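Local coordinates for protein DegQ (Legionella fallonii, PDB 3PV2) that acts as a self-compartmentizing protease of the HtrA family, assembling into 12-subunit particles and probably degrading or chaperoning misfolded proteins, at residues Q265-E270 and E279-A284; G299-D304 and V337-K342; P365-L370 and K433-Q438; I386-V391 and K416-V421. All coordinates share one frame; numbering follows the deposited sequence.

In the fold
Each of the two PDZ domains contributes a pair of contacts. Interactions 1 and 2 belong to the first domain, reach the same sheet and touch each other where Phe281 packs on Glu338; interactions 3 and 4 share the sheet of the second, about 36 to 43 Å away between centres. Interaction 3 is the buried one, an aromatic face against leucine beside helix 421-428. Interaction 4 joins a tight valine cluster at the start of the same helix to a more exposed isoleucine-threonine contact beside it. Interactions 1, 2 and 4 are partly buried; the first joins leucine and phenylalanine with a water bridge between backbones, the second relies on a salt bridge between a loop and a strand end.

Interaction 1: residues Q265-E270 and E279-A284; sequences QHLTPE and EDFQGA
Leu267 and Phe281 both swing their side chains trans to the main-chain nitrogen (chi1 176° and -165°), and these settings bring a leucine methyl to the rim of the phenylalanine ring. Leu267 CD2 lies near the ring plane, 4.0 Å from Phe281 CD1, so the methyl meets the edge, not a face. The same CD2 packs 3.6 Å from the carbonyl oxygen Phe281 O. Leucine suits this spot because it is buried, its side chain set among Phe281, Ala272 and Ile305; nearer the backbone, Leu267 CB lies 3.6 Å from Gly283 O.

A water bridges the two backbones. Leu267 N donates to it at 2.9 Å, and that water donates in turn to Gly283 O at 2.7 Å, giving both backbone groups a partner. Closer to the helix, Pro269 rests its CB 3.5 Å from Glu279 O, and its CA-H makes a contact of the same length with that oxygen. Proline fits the first turn of a helix, where a missing N-H costs no helical bond. Just before it, Thr268 is the N-cap, its OG1 accepting from Leu271 N.

Glu279 keeps its carboxylate directed away from the contact. Gln265, at the other end, uses its OE1 to accept from Tyr447 N of a neighbouring subunit. Leu267 packs on Ala272 from helix 269-274 and on Ile305, while Phe281 stacks on Tyr277 and lies against Ile305 and Thr307. The contact thus closes the helical excursion that links the paired strands 262-266 and 284-289, beside strand 305-309.

Interaction 2: residues G299-D304 and V337-K342; sequences GLKAGD and VERDNK
Asp304 OD2 accepts two bonds at once, one from Arg339 NH2 across the contact and one from Lys301 N in its own loop. Arg339 NH2 reaches Asp304 OD2 at 2.8 Å, almost straight (175°), on its syn lone pair; Lys301 N meets Asp304 OD2 at 3.0 Å from above the carboxylate plane. The other oxygen, Asp304 OD1, takes Arg339 NE at 2.8 Å. Arginine therefore grips the carboxylate side-on, one nitrogen to each oxygen, with the two flat groups only 15° from coplanar.

A bend at chi3 (-51°) turns the otherwise extended arginine chain back to this position. Arg339 NH2 gives a second bond, to Gly299 O at 2.9 Å, and a water joins Arg339 NH1 to that same carbonyl. Arginine suits the site because its several N-H groups fan out in one plane. Lys301 lays its aliphatic CG over one guanidinium face, 3.6 Å from Arg339 NH2, while its ammonium end extends beyond. Beside the polar group, Leu300 CD1 packs on Val337 CG1 at 3.6 Å, an apolar contact between two buried residues.

Two glycines with positive phi shape the loop: Gly299 closes helix 294-298 in a Schellman motif, and Gly303 occupies the third position of the type II turn Lys301-Asp304. A second water spans Gly303 O and Asp340 N, the latter in the type I' turn between strands 332-339 and 342-349. A Gly-Asp pair that leads from a helix-ending loop into a central strand is a hallmark of the PDZ fold.

Interaction 3: residues P365-L370 and K433-Q438; sequences PFLYGL and KELLVQ
Phe366 presents one face of its ring to Leu435, whose CB sits 3.9 Å from the ring centroid and 18° off the normal, a CH-pi contact somewhat displaced to the rim nearest CG. The opposite face carries Pro365 CG, 4.3 Å above the ring centre, so the ring is sandwiched between its own neighbour in sequence and the strand. Phenylalanine serves well here because both flat faces can take aliphatic groups.

The far end of the ring runs along the backbone: Phe366 CZ comes within 3.6 Å of Glu434 N at an oblique approach, and Lys433 O lies at the edge, 4.0 Å from Phe366 CE2. With CG trans to its nitrogen (chi1 174°), Leu435 sends CD2 back over the loop, 3.9 Å from Phe366 CB. That methyl also meets Leu367 CD2 at 4.1 Å, the two leucine side chains crossing at about a right angle. Branched ends of this kind fill the angle between loop and strand without needing polar partners.

Both leucines continue onto helix 421-428, Leu367 touching Leu424 and Ala428, and Leu435 also reaching Ala428. Behind Leu367 the chain makes a type II turn to Leu370, with Gly369 at positive phi. A glycine-containing turn with hydrophobic residues about it, leading into strand 370-378, is consistent with the carboxylate-binding loop of PDZ domains.

Interaction 4: residues I386-V391 and K416-V421; sequences IGVQVV and KPVTDV
Val388 pushes its CG2 methyl against Val418 CG1 at 3.4 Å, tighter than ordinary van der Waals contact, the two side chains meeting nearly perpendicular. The same CG2 also lies 3.5 Å from Asp420 O, and on its other branch Val388 CG1 reaches Val421 CG2 at 4.2 Å. With CG1 trans to the nitrogen (chi1 167°), CG1 faces Val421 and CG2 faces Val418. Compact beta-branched residues suit such a narrow gap.

Next to the valines the backbones themselves approach. Gly387 CA directs a C-H at Val418 O, 3.3 Å away with 155° at the hydrogen. Gly387, with its very extended backbone (phi 174°), suits the corner that strand 384-393 turns here. Further out, at the exposed end, Ile386 CG2 leans on Thr419 CA at 4.1 Å.

What fixes the 416-421 segment is the start of helix 421-428. Asp420 is its N-cap, with OD1 hydrogen-bonded to the backbone just past the segment, while Ser423 OG is bonded to both Thr419 N and Asp420 O. Leu424, one turn into the helix, touches both Val388 and Val418, and Leu372 backs Val388 from strand 370-378. A curled antiparallel sheet capped by a helix is the PDZ architecture; here the strand corner at Gly387 meets the N-terminal end of helix 421-428 in the second domain.

Interaction 1: residues Q265-E270 and E279-A284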
loop_
_atom_site.group_PDB
_atom_site.type_symbol
_atom_site.label_atom_id
_atom_site.label_comp_id
_atom_site.label_asym_id
_atom_site.label_seq_id
_atom_site.Cartn_x
_atom_site.Cartn_y
_atom_site.Cartn_z
ATOM N N GLN B 265 -20.707 46.532 -17.734
ATOM C CA GLN B 265 -19.351 46.147 -17.939
ATOM C C GLN B 265 -18.523 47.440 -17.912
ATOM O O GLN B 265 -19.063 48.525 -18.076
ATOM C CB GLN B 265 -19.163 45.449 -19.249
ATOM C CG GLN B 265 -19.133 46.283 -20.491
ATOM C CD GLN B 265 -19.145 45.408 -21.761
ATOM O OE1 GLN B 265 -20.218 45.084 -22.175
ATOM N NE2 GLN B 265 -17.980 45.009 -22.341
ATOM N N HIS B 266 -17.231 47.257 -17.744
ATOM C CA HIS B 266 -16.243 48.344 -17.693
ATOM C C HIS B 266 -16.162 49.001 -19.047
ATOM O O HIS B 266 -16.076 48.313 -20.093
ATOM C CB HIS B 266 -14.846 47.782 -17.274
ATOM C CG HIS B 266 -13.797 48.842 -17.086
ATOM N ND1 HIS B 266 -13.797 49.718 -16.009
ATOM C CD2 HIS B 266 -12.711 49.170 -17.844
ATOM C CE1 HIS B 266 -12.763 50.552 -16.131
ATOM N NE2 HIS B 266 -12.094 50.243 -17.233
ATOM N N LEU B 267 -16.211 50.322 -19.063
ATOM C CA LEU B 267 -16.085 51.047 -20.289
ATOM C C LEU B 267 -14.624 51.383 -20.372
ATOM O O LEU B 267 -14.125 52.297 -19.669
ATOM C CB LEU B 267 -16.951 52.324 -20.202
ATOM C CG LEU B 267 -16.838 53.257 -21.409
ATOM C CD1 LEU B 267 -17.495 52.638 -22.578
ATOM C CD2 LEU B 267 -17.404 54.729 -21.140
ATOM N N THR B 268 -13.912 50.636 -21.189
ATOM C CA THR B 268 -12.542 50.896 -21.515
ATOM C C THR B 268 -12.426 52.070 -22.537
ATOM O O THR B 268 -13.350 52.360 -23.258
ATOM C CB THR B 268 -11.892 49.658 -22.252
ATOM O OG1 THR B 268 -12.546 49.430 -23.520
ATOM C CG2 THR B 268 -11.914 48.353 -21.396
ATOM N N PRO B 269 -11.245 52.686 -22.648
ATOM C CA PRO B 269 -11.089 53.760 -23.581
ATOM C C PRO B 269 -11.422 53.324 -24.947
ATOM O O PRO B 269 -12.047 54.047 -25.683
ATOM C CB PRO B 269 -9.595 54.099 -23.453
ATOM C CG PRO B 269 -9.331 53.916 -22.029
ATOM C CD PRO B 269 -10.126 52.643 -21.686
ATOM N N GLU B 270 -11.038 52.099 -25.287
ATOM C CA GLU B 270 -11.346 51.524 -26.589
ATOM C C GLU B 270 -12.865 51.397 -26.847
ATOM O O GLU B 270 -13.339 51.761 -27.906
ATOM C CB GLU B 270 -10.666 50.141 -26.746
ATOM C CG GLU B 270 -10.855 49.471 -28.124
ATOM C CD GLU B 270 -10.482 47.944 -28.185
ATOM O OE1 GLU B 270 -10.816 47.155 -27.272
ATOM O OE2 GLU B 270 -9.878 47.536 -29.183
ATOM N N GLU B 279 -11.876 59.277 -25.420
ATOM C CA GLU B 279 -11.136 58.173 -24.895
ATOM C C GLU B 279 -11.119 58.184 -23.410
ATOM O O GLU B 279 -11.121 57.135 -22.791
ATOM C CB GLU B 279 -9.700 58.108 -25.490
ATOM C CG GLU B 279 -8.783 59.256 -25.047
ATOM C CD GLU B 279 -7.322 59.095 -25.575
ATOM O OE1 GLU B 279 -7.100 58.351 -26.586
ATOM O OE2 GLU B 279 -6.408 59.753 -24.975
ATOM N N ASP B 280 -11.226 59.341 -22.788
ATOM C CA ASP B 280 -11.240 59.353 -21.332
ATOM C C ASP B 280 -12.644 59.440 -20.787
ATOM O O ASP B 280 -12.839 59.704 -19.599
ATOM C CB ASP B 280 -10.320 60.480 -20.782
ATOM C CG ASP B 280 -10.776 61.930 -21.193
ATOM O OD1 ASP B 280 -11.641 62.143 -22.071
ATOM O OD2 ASP B 280 -10.206 62.900 -20.640
ATOM N N PHE B 281 -13.655 59.196 -21.608
ATOM C CA PHE B 281 -15.021 59.271 -21.051
ATOM C C PHE B 281 -15.235 58.177 -20.011
ATOM O O PHE B 281 -14.779 57.043 -20.181
ATOM C CB PHE B 281 -16.094 59.131 -22.136
ATOM C CG PHE B 281 -17.455 59.548 -21.669
ATOM C CD1 PHE B 281 -18.434 58.598 -21.451
ATOM C CD2 PHE B 281 -17.730 60.888 -21.365
ATOM C CE1 PHE B 281 -19.706 58.974 -21.000
ATOM C CE2 PHE B 281 -19.004 61.292 -20.889
ATOM C CZ PHE B 281 -19.990 60.288 -20.712
ATOM N N GLN B 282 -15.945 58.481 -18.955
ATOM C CA GLN B 282 -16.129 57.478 -17.906
ATOM C C GLN B 282 -17.600 57.214 -17.596
ATOM O O GLN B 282 -18.448 58.077 -17.701
ATOM C CB GLN B 282 -15.438 57.940 -16.622
ATOM C CG GLN B 282 -13.894 58.164 -16.679
ATOM C CD GLN B 282 -13.337 58.618 -15.319
ATOM O OE1 GLN B 282 -13.548 59.762 -14.889
ATOM N NE2 GLN B 282 -12.638 57.705 -14.635
ATOM N N GLY B 283 -17.846 55.999 -17.163
ATOM C CA GLY B 283 -19.130 55.550 -16.730
ATOM C C GLY B 283 -19.179 54.050 -16.829
ATOM O O GLY B 283 -18.136 53.444 -17.022
ATOM N N ALA B 284 -20.373 53.492 -16.614
ATOM C CA ALA B 284 -20.638 52.059 -16.670
ATOM C C ALA B 284 -21.433 51.739 -17.939
ATOM O O ALA B 284 -22.484 52.319 -18.144
ATOM C CB ALA B 284 -21.440 51.606 -15.428
HETATM O O HOH W 1 -16.324 51.571 -16.414
#

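Interaction 2: residues G299-D304 and V337-K342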
loop_
_atom_site.group_PDB
_atom_site.type_symbol
_atom_site.label_atom_id
_atom_site.label_comp_id
_atom_site.label_asym_id
_atom_site.label_seq_id
_atom_site.Cartn_x
_atom_site.Cartn_y
_atom_site.Cartn_z
ATOM N N GLY B 299 -36.823 52.498 -18.685
ATOM C CA GLY B 299 -36.473 52.947 -19.987
ATOM C C GLY B 299 -34.992 52.765 -20.339
ATOM O O GLY B 299 -34.550 53.260 -21.361
ATOM N N LEU B 300 -34.248 52.017 -19.531
ATOM C CA LEU B 300 -32.823 51.746 -19.771
ATOM C C LEU B 300 -32.647 50.816 -20.962
ATOM O O LEU B 300 -33.473 49.962 -21.191
ATOM C CB LEU B 300 -32.187 51.119 -18.542
ATOM C CG LEU B 300 -30.685 51.181 -18.326
ATOM C CD1 LEU B 300 -30.249 52.568 -17.907
ATOM C CD2 LEU B 300 -30.196 50.188 -17.268
ATOM N N LYS B 301 -31.582 51.011 -21.732
ATOM C CA LYS B 301 -31.280 50.144 -22.833
ATOM C C LYS B 301 -29.804 49.772 -22.894
ATOM O O LYS B 301 -28.923 50.540 -22.465
ATOM C CB LYS B 301 -31.608 50.891 -24.129
ATOM C CG LYS B 301 -33.074 51.276 -24.221
ATOM C CD LYS B 301 -33.471 51.652 -25.642
ATOM C CE LYS B 301 -35.042 51.728 -25.766
ATOM N NZ LYS B 301 -35.461 52.234 -27.124
ATOM N N ALA B 302 -29.559 48.616 -23.527
ATOM C CA ALA B 302 -28.227 48.137 -23.816
ATOM C C ALA B 302 -27.521 49.238 -24.591
ATOM O O ALA B 302 -28.086 49.775 -25.494
ATOM C CB ALA B 302 -28.291 46.806 -24.654
ATOM N N GLY B 303 -26.286 49.544 -24.230
ATOM C CA GLY B 303 -25.482 50.536 -24.961
ATOM C C GLY B 303 -25.489 51.885 -24.256
ATOM O O GLY B 303 -24.663 52.740 -24.560
ATOM N N ASP B 304 -26.466 52.114 -23.388
ATOM C CA ASP B 304 -26.419 53.213 -22.506
ATOM C C ASP B 304 -25.167 53.202 -21.601
ATOM O O ASP B 304 -24.723 52.154 -21.137
ATOM C CB ASP B 304 -27.656 53.272 -21.588
ATOM C CG ASP B 304 -28.937 53.555 -22.314
ATOM O OD1 ASP B 304 -28.957 53.806 -23.552
ATOM O OD2 ASP B 304 -29.980 53.509 -21.619
ATOM N N VAL B 337 -27.992 58.547 -17.752
ATOM C CA VAL B 337 -27.201 57.826 -18.777
ATOM C C VAL B 337 -26.879 58.748 -19.951
ATOM O O VAL B 337 -27.435 59.785 -20.126
ATOM C CB VAL B 337 -27.879 56.506 -19.301
ATOM C CG1 VAL B 337 -28.125 55.449 -18.112
ATOM C CG2 VAL B 337 -29.145 56.820 -19.992
ATOM N N GLU B 338 -25.926 58.314 -20.747
ATOM C CA GLU B 338 -25.659 58.920 -22.020
ATOM C C GLU B 338 -26.123 57.901 -23.028
ATOM O O GLU B 338 -25.716 56.764 -22.974
ATOM C CB GLU B 338 -24.162 59.154 -22.245
ATOM C CG GLU B 338 -23.566 60.301 -21.488
ATOM C CD GLU B 338 -23.845 61.633 -22.114
ATOM O OE1 GLU B 338 -23.844 61.800 -23.345
ATOM O OE2 GLU B 338 -24.073 62.556 -21.343
ATOM N N ARG B 339 -26.940 58.308 -23.975
ATOM C CA ARG B 339 -27.311 57.440 -25.024
ATOM C C ARG B 339 -27.066 58.081 -26.351
ATOM O O ARG B 339 -27.779 58.967 -26.704
ATOM C CB ARG B 339 -28.807 57.075 -24.893
ATOM C CG ARG B 339 -29.378 56.279 -26.099
ATOM C CD ARG B 339 -30.917 55.888 -25.876
ATOM N NE ARG B 339 -31.112 55.242 -24.573
ATOM C CZ ARG B 339 -32.269 55.086 -23.944
ATOM N NH1 ARG B 339 -33.405 55.522 -24.474
ATOM N NH2 ARG B 339 -32.284 54.503 -22.750
ATOM N N ASP B 340 -26.152 57.493 -27.129
ATOM C CA ASP B 340 -25.632 58.109 -28.384
ATOM C C ASP B 340 -25.332 59.609 -28.150
ATOM O O ASP B 340 -25.795 60.432 -28.882
ATOM C CB ASP B 340 -26.636 57.963 -29.552
ATOM C CG ASP B 340 -27.066 56.495 -29.806
ATOM O OD1 ASP B 340 -28.225 56.289 -30.260
ATOM O OD2 ASP B 340 -26.267 55.572 -29.510
ATOM N N ASN B 341 -24.631 59.907 -27.072
ATOM C CA ASN B 341 -24.217 61.284 -26.705
ATOM C C ASN B 341 -25.281 62.227 -26.167
ATOM O O ASN B 341 -24.984 63.387 -25.882
ATOM C CB ASN B 341 -23.446 61.929 -27.853
ATOM C CG ASN B 341 -22.051 61.449 -27.869
ATOM O OD1 ASN B 341 -21.712 60.539 -28.590
ATOM N ND2 ASN B 341 -21.238 62.002 -26.981
ATOM N N LYS B 342 -26.491 61.711 -25.961
ATOM C CA LYS B 342 -27.534 62.533 -25.417
ATOM C C LYS B 342 -27.877 62.071 -24.020
ATOM O O LYS B 342 -28.093 60.886 -23.780
ATOM C CB LYS B 342 -28.750 62.522 -26.324
ATOM C CG LYS B 342 -28.494 63.284 -27.620
ATOM C CD LYS B 342 -29.665 63.124 -28.591
ATOM C CE LYS B 342 -29.186 62.979 -30.027
ATOM N NZ LYS B 342 -28.516 61.643 -30.224
HETATM O O HOH W 2 -35.649 55.170 -22.735
HETATM O O HOH W 3 -24.323 55.361 -25.903
#

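Interaction 3: residues P365-L370 and K433-Q438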
loop_
_atom_site.group_PDB
_atom_site.type_symbol
_atom_site.label_atom_id
_atom_site.label_comp_id
_atom_site.label_asym_id
_atom_site.label_seq_id
_atom_site.Cartn_x
_atom_site.Cartn_y
_atom_site.Cartn_z
ATOM N N PRO B 365 -47.498 31.200 -16.909
ATOM C CA PRO B 365 -47.529 30.156 -15.869
ATOM C C PRO B 365 -47.132 28.780 -16.384
ATOM O O PRO B 365 -46.646 27.943 -15.595
ATOM C CB PRO B 365 -48.940 30.161 -15.389
ATOM C CG PRO B 365 -49.761 30.758 -16.526
ATOM C CD PRO B 365 -48.824 31.530 -17.441
ATOM N N PHE B 366 -47.220 28.538 -17.667
ATOM C CA PHE B 366 -46.815 27.206 -18.076
ATOM C C PHE B 366 -45.446 27.129 -18.622
ATOM O O PHE B 366 -44.813 26.056 -18.491
ATOM C CB PHE B 366 -47.804 26.693 -19.085
ATOM C CG PHE B 366 -49.237 26.760 -18.605
ATOM C CD1 PHE B 366 -50.182 27.387 -19.379
ATOM C CD2 PHE B 366 -49.587 26.281 -17.374
ATOM C CE1 PHE B 366 -51.476 27.487 -18.982
ATOM C CE2 PHE B 366 -50.925 26.386 -16.913
ATOM C CZ PHE B 366 -51.894 26.989 -17.742
ATOM N N LEU B 367 -45.031 28.141 -19.363
ATOM C CA LEU B 367 -43.755 28.069 -20.137
ATOM C C LEU B 367 -42.632 28.802 -19.429
ATOM O O LEU B 367 -41.492 28.841 -19.953
ATOM C CB LEU B 367 -43.974 28.731 -21.502
ATOM C CG LEU B 367 -45.101 28.041 -22.357
ATOM C CD1 LEU B 367 -45.120 28.666 -23.772
ATOM C CD2 LEU B 367 -44.946 26.476 -22.416
ATOM N N TYR B 368 -42.944 29.423 -18.278
ATOM C CA TYR B 368 -41.909 30.058 -17.454
ATOM C C TYR B 368 -40.676 29.138 -17.253
ATOM O O TYR B 368 -40.805 28.002 -16.853
ATOM C CB TYR B 368 -42.464 30.496 -16.071
ATOM C CG TYR B 368 -41.348 30.884 -15.127
ATOM C CD1 TYR B 368 -40.801 32.179 -15.157
ATOM C CD2 TYR B 368 -40.797 29.942 -14.244
ATOM C CE1 TYR B 368 -39.733 32.542 -14.324
ATOM C CE2 TYR B 368 -39.686 30.280 -13.430
ATOM C CZ TYR B 368 -39.170 31.592 -13.470
ATOM O OH TYR B 368 -38.095 31.917 -12.634
ATOM N N GLY B 369 -39.472 29.673 -17.512
ATOM C CA GLY B 369 -38.226 28.959 -17.212
ATOM C C GLY B 369 -37.824 27.982 -18.286
ATOM O O GLY B 369 -36.833 27.258 -18.097
ATOM N N LEU B 370 -38.570 27.894 -19.388
ATOM C CA LEU B 370 -38.206 26.952 -20.446
ATOM C C LEU B 370 -37.508 27.677 -21.604
ATOM O O LEU B 370 -38.008 28.735 -22.064
ATOM C CB LEU B 370 -39.443 26.233 -20.974
ATOM C CG LEU B 370 -40.295 25.452 -19.886
ATOM C CD1 LEU B 370 -41.512 24.841 -20.611
ATOM C CD2 LEU B 370 -39.457 24.392 -19.075
ATOM N N LYS B 433 -56.004 26.914 -16.102
ATOM C CA LYS B 433 -55.721 25.914 -15.074
ATOM C C LYS B 433 -54.512 24.992 -15.424
ATOM O O LYS B 433 -53.724 24.663 -14.590
ATOM C CB LYS B 433 -56.934 25.043 -14.869
ATOM C CG LYS B 433 -56.665 23.833 -13.963
ATOM C CD LYS B 433 -57.985 23.201 -13.357
ATOM C CE LYS B 433 -57.899 23.040 -11.810
ATOM N NZ LYS B 433 -57.875 24.366 -11.082
ATOM N N GLU B 434 -54.391 24.574 -16.657
ATOM C CA GLU B 434 -53.394 23.581 -16.961
ATOM C C GLU B 434 -53.088 23.585 -18.413
ATOM O O GLU B 434 -53.876 24.136 -19.228
ATOM C CB GLU B 434 -53.956 22.257 -16.609
ATOM C CG GLU B 434 -55.157 22.075 -17.466
ATOM C CD GLU B 434 -56.156 21.067 -16.900
ATOM O OE1 GLU B 434 -56.078 20.704 -15.697
ATOM O OE2 GLU B 434 -57.006 20.689 -17.697
ATOM N N LEU B 435 -51.942 23.034 -18.752
ATOM C CA LEU B 435 -51.566 22.829 -20.110
ATOM C C LEU B 435 -51.171 21.381 -20.266
ATOM O O LEU B 435 -50.255 20.887 -19.624
ATOM C CB LEU B 435 -50.380 23.736 -20.485
ATOM C CG LEU B 435 -49.742 23.537 -21.878
ATOM C CD1 LEU B 435 -50.658 23.853 -23.026
ATOM C CD2 LEU B 435 -48.448 24.388 -22.103
ATOM N N LEU B 436 -51.838 20.712 -21.206
ATOM C CA LEU B 436 -51.537 19.346 -21.519
ATOM C C LEU B 436 -50.517 19.300 -22.634
ATOM O O LEU B 436 -50.754 19.848 -23.704
ATOM C CB LEU B 436 -52.811 18.629 -21.947
ATOM C CG LEU B 436 -52.573 17.180 -22.375
ATOM C CD1 LEU B 436 -52.325 16.401 -21.136
ATOM C CD2 LEU B 436 -53.817 16.664 -23.197
ATOM N N VAL B 437 -49.338 18.740 -22.376
ATOM C CA VAL B 437 -48.285 18.672 -23.435
ATOM C C VAL B 437 -47.974 17.204 -23.722
ATOM O O VAL B 437 -48.074 16.315 -22.843
ATOM C CB VAL B 437 -47.022 19.390 -23.075
ATOM C CG1 VAL B 437 -47.362 20.781 -22.612
ATOM C CG2 VAL B 437 -46.397 18.731 -21.894
ATOM N N GLN B 438 -47.847 16.896 -24.994
ATOM C CA GLN B 438 -47.346 15.614 -25.378
ATOM C C GLN B 438 -45.881 15.773 -25.745
ATOM O O GLN B 438 -45.544 16.557 -26.630
ATOM C CB GLN B 438 -48.097 15.096 -26.619
ATOM C CG GLN B 438 -47.663 13.731 -27.037
ATOM C CD GLN B 438 -48.412 13.238 -28.260
ATOM O OE1 GLN B 438 -49.053 14.043 -28.936
ATOM N NE2 GLN B 438 -48.227 11.952 -28.636
#

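Interaction 4: residues I386-V391 and K416-V421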
loop_
_atom_site.group_PDB
_atom_site.type_symbol
_atom_site.label_atom_id
_atom_site.label_comp_id
_atom_site.label_asym_id
_atom_site.label_seq_id
_atom_site.Cartn_x
_atom_site.Cartn_y
_atom_site.Cartn_z
ATOM N N ILE B 386 -42.085 17.257 -35.821
ATOM C CA ILE B 386 -42.246 18.700 -35.864
ATOM C C ILE B 386 -42.767 19.173 -34.542
ATOM O O ILE B 386 -43.733 18.606 -33.977
ATOM C CB ILE B 386 -43.240 19.116 -36.924
ATOM C CG1 ILE B 386 -42.694 18.787 -38.305
ATOM C CG2 ILE B 386 -43.370 20.594 -36.932
ATOM C CD1 ILE B 386 -43.809 18.715 -39.452
ATOM N N GLY B 387 -42.127 20.178 -33.964
ATOM C CA GLY B 387 -42.507 20.504 -32.604
ATOM C C GLY B 387 -41.593 21.566 -32.070
ATOM O O GLY B 387 -40.925 22.254 -32.827
ATOM N N VAL B 388 -41.600 21.681 -30.759
ATOM C CA VAL B 388 -40.763 22.674 -30.076
ATOM C C VAL B 388 -39.877 21.920 -29.142
ATOM O O VAL B 388 -40.372 21.177 -28.272
ATOM C CB VAL B 388 -41.615 23.680 -29.284
ATOM C CG1 VAL B 388 -40.732 24.511 -28.309
ATOM C CG2 VAL B 388 -42.307 24.622 -30.262
ATOM N N GLN B 389 -38.580 22.073 -29.308
ATOM C CA GLN B 389 -37.615 21.417 -28.473
ATOM C C GLN B 389 -37.372 22.195 -27.251
ATOM O O GLN B 389 -37.186 23.432 -27.316
ATOM C CB GLN B 389 -36.313 21.269 -29.227
ATOM C CG GLN B 389 -35.183 20.696 -28.477
ATOM C CD GLN B 389 -34.005 20.437 -29.387
ATOM O OE1 GLN B 389 -33.437 21.365 -29.977
ATOM N NE2 GLN B 389 -33.634 19.205 -29.505
ATOM N N VAL B 390 -37.337 21.503 -26.105
ATOM C CA VAL B 390 -37.027 22.185 -24.835
ATOM C C VAL B 390 -35.506 22.068 -24.655
ATOM O O VAL B 390 -34.970 20.997 -24.412
ATOM C CB VAL B 390 -37.690 21.524 -23.651
ATOM C CG1 VAL B 390 -37.270 22.236 -22.346
ATOM C CG2 VAL B 390 -39.271 21.469 -23.841
ATOM N N VAL B 391 -34.802 23.172 -24.808
ATOM C CA VAL B 391 -33.370 23.167 -24.791
ATOM C C VAL B 391 -32.948 23.241 -23.351
ATOM O O VAL B 391 -31.910 22.740 -23.007
ATOM C CB VAL B 391 -32.898 24.501 -25.482
ATOM C CG1 VAL B 391 -31.317 24.748 -25.375
ATOM C CG2 VAL B 391 -33.347 24.483 -26.912
ATOM N N LYS B 416 -53.424 19.912 -29.786
ATOM C CA LYS B 416 -53.227 20.514 -31.095
ATOM C C LYS B 416 -51.750 20.394 -31.432
ATOM O O LYS B 416 -50.908 20.526 -30.526
ATOM C CB LYS B 416 -53.630 21.989 -31.019
ATOM C CG LYS B 416 -55.141 22.245 -30.845
ATOM C CD LYS B 416 -55.432 23.767 -30.416
ATOM C CE LYS B 416 -56.702 23.849 -29.512
ATOM N NZ LYS B 416 -56.567 23.357 -28.077
ATOM N N PRO B 417 -51.426 20.231 -32.727
ATOM C CA PRO B 417 -50.037 20.236 -33.171
ATOM C C PRO B 417 -49.380 21.554 -32.884
ATOM O O PRO B 417 -49.986 22.581 -32.924
ATOM C CB PRO B 417 -50.102 19.958 -34.687
ATOM C CG PRO B 417 -51.481 20.459 -35.097
ATOM C CD PRO B 417 -52.384 20.217 -33.852
ATOM N N VAL B 418 -48.077 21.469 -32.638
ATOM C CA VAL B 418 -47.177 22.582 -32.389
ATOM C C VAL B 418 -46.161 22.634 -33.403
ATOM O O VAL B 418 -45.473 21.624 -33.612
ATOM C CB VAL B 418 -46.479 22.269 -31.071
ATOM C CG1 VAL B 418 -45.279 23.023 -30.927
ATOM C CG2 VAL B 418 -47.508 22.525 -29.932
ATOM N N THR B 419 -46.006 23.780 -34.074
ATOM C CA THR B 419 -45.010 23.927 -35.082
ATOM C C THR B 419 -43.853 24.825 -34.652
ATOM O O THR B 419 -42.718 24.441 -34.700
ATOM C CB THR B 419 -45.639 24.519 -36.344
ATOM O OG1 THR B 419 -46.438 25.651 -35.979
ATOM C CG2 THR B 419 -46.576 23.452 -36.993
ATOM N N ASP B 420 -44.125 26.033 -34.264
ATOM C CA ASP B 420 -43.056 26.911 -33.848
ATOM C C ASP B 420 -43.318 27.397 -32.430
ATOM O O ASP B 420 -44.323 27.008 -31.822
ATOM C CB ASP B 420 -42.904 28.024 -34.878
ATOM C CG ASP B 420 -44.102 28.910 -34.980
ATOM O OD1 ASP B 420 -45.024 28.816 -34.152
ATOM O OD2 ASP B 420 -44.121 29.731 -35.905
ATOM N N VAL B 421 -42.386 28.150 -31.867
ATOM C CA VAL B 421 -42.459 28.528 -30.492
ATOM C C VAL B 421 -43.736 29.361 -30.359
ATOM O O VAL B 421 -44.535 29.129 -29.462
ATOM C CB VAL B 421 -41.139 29.249 -30.035
ATOM C CG1 VAL B 421 -41.264 29.921 -28.627
ATOM C CG2 VAL B 421 -39.923 28.232 -30.083
#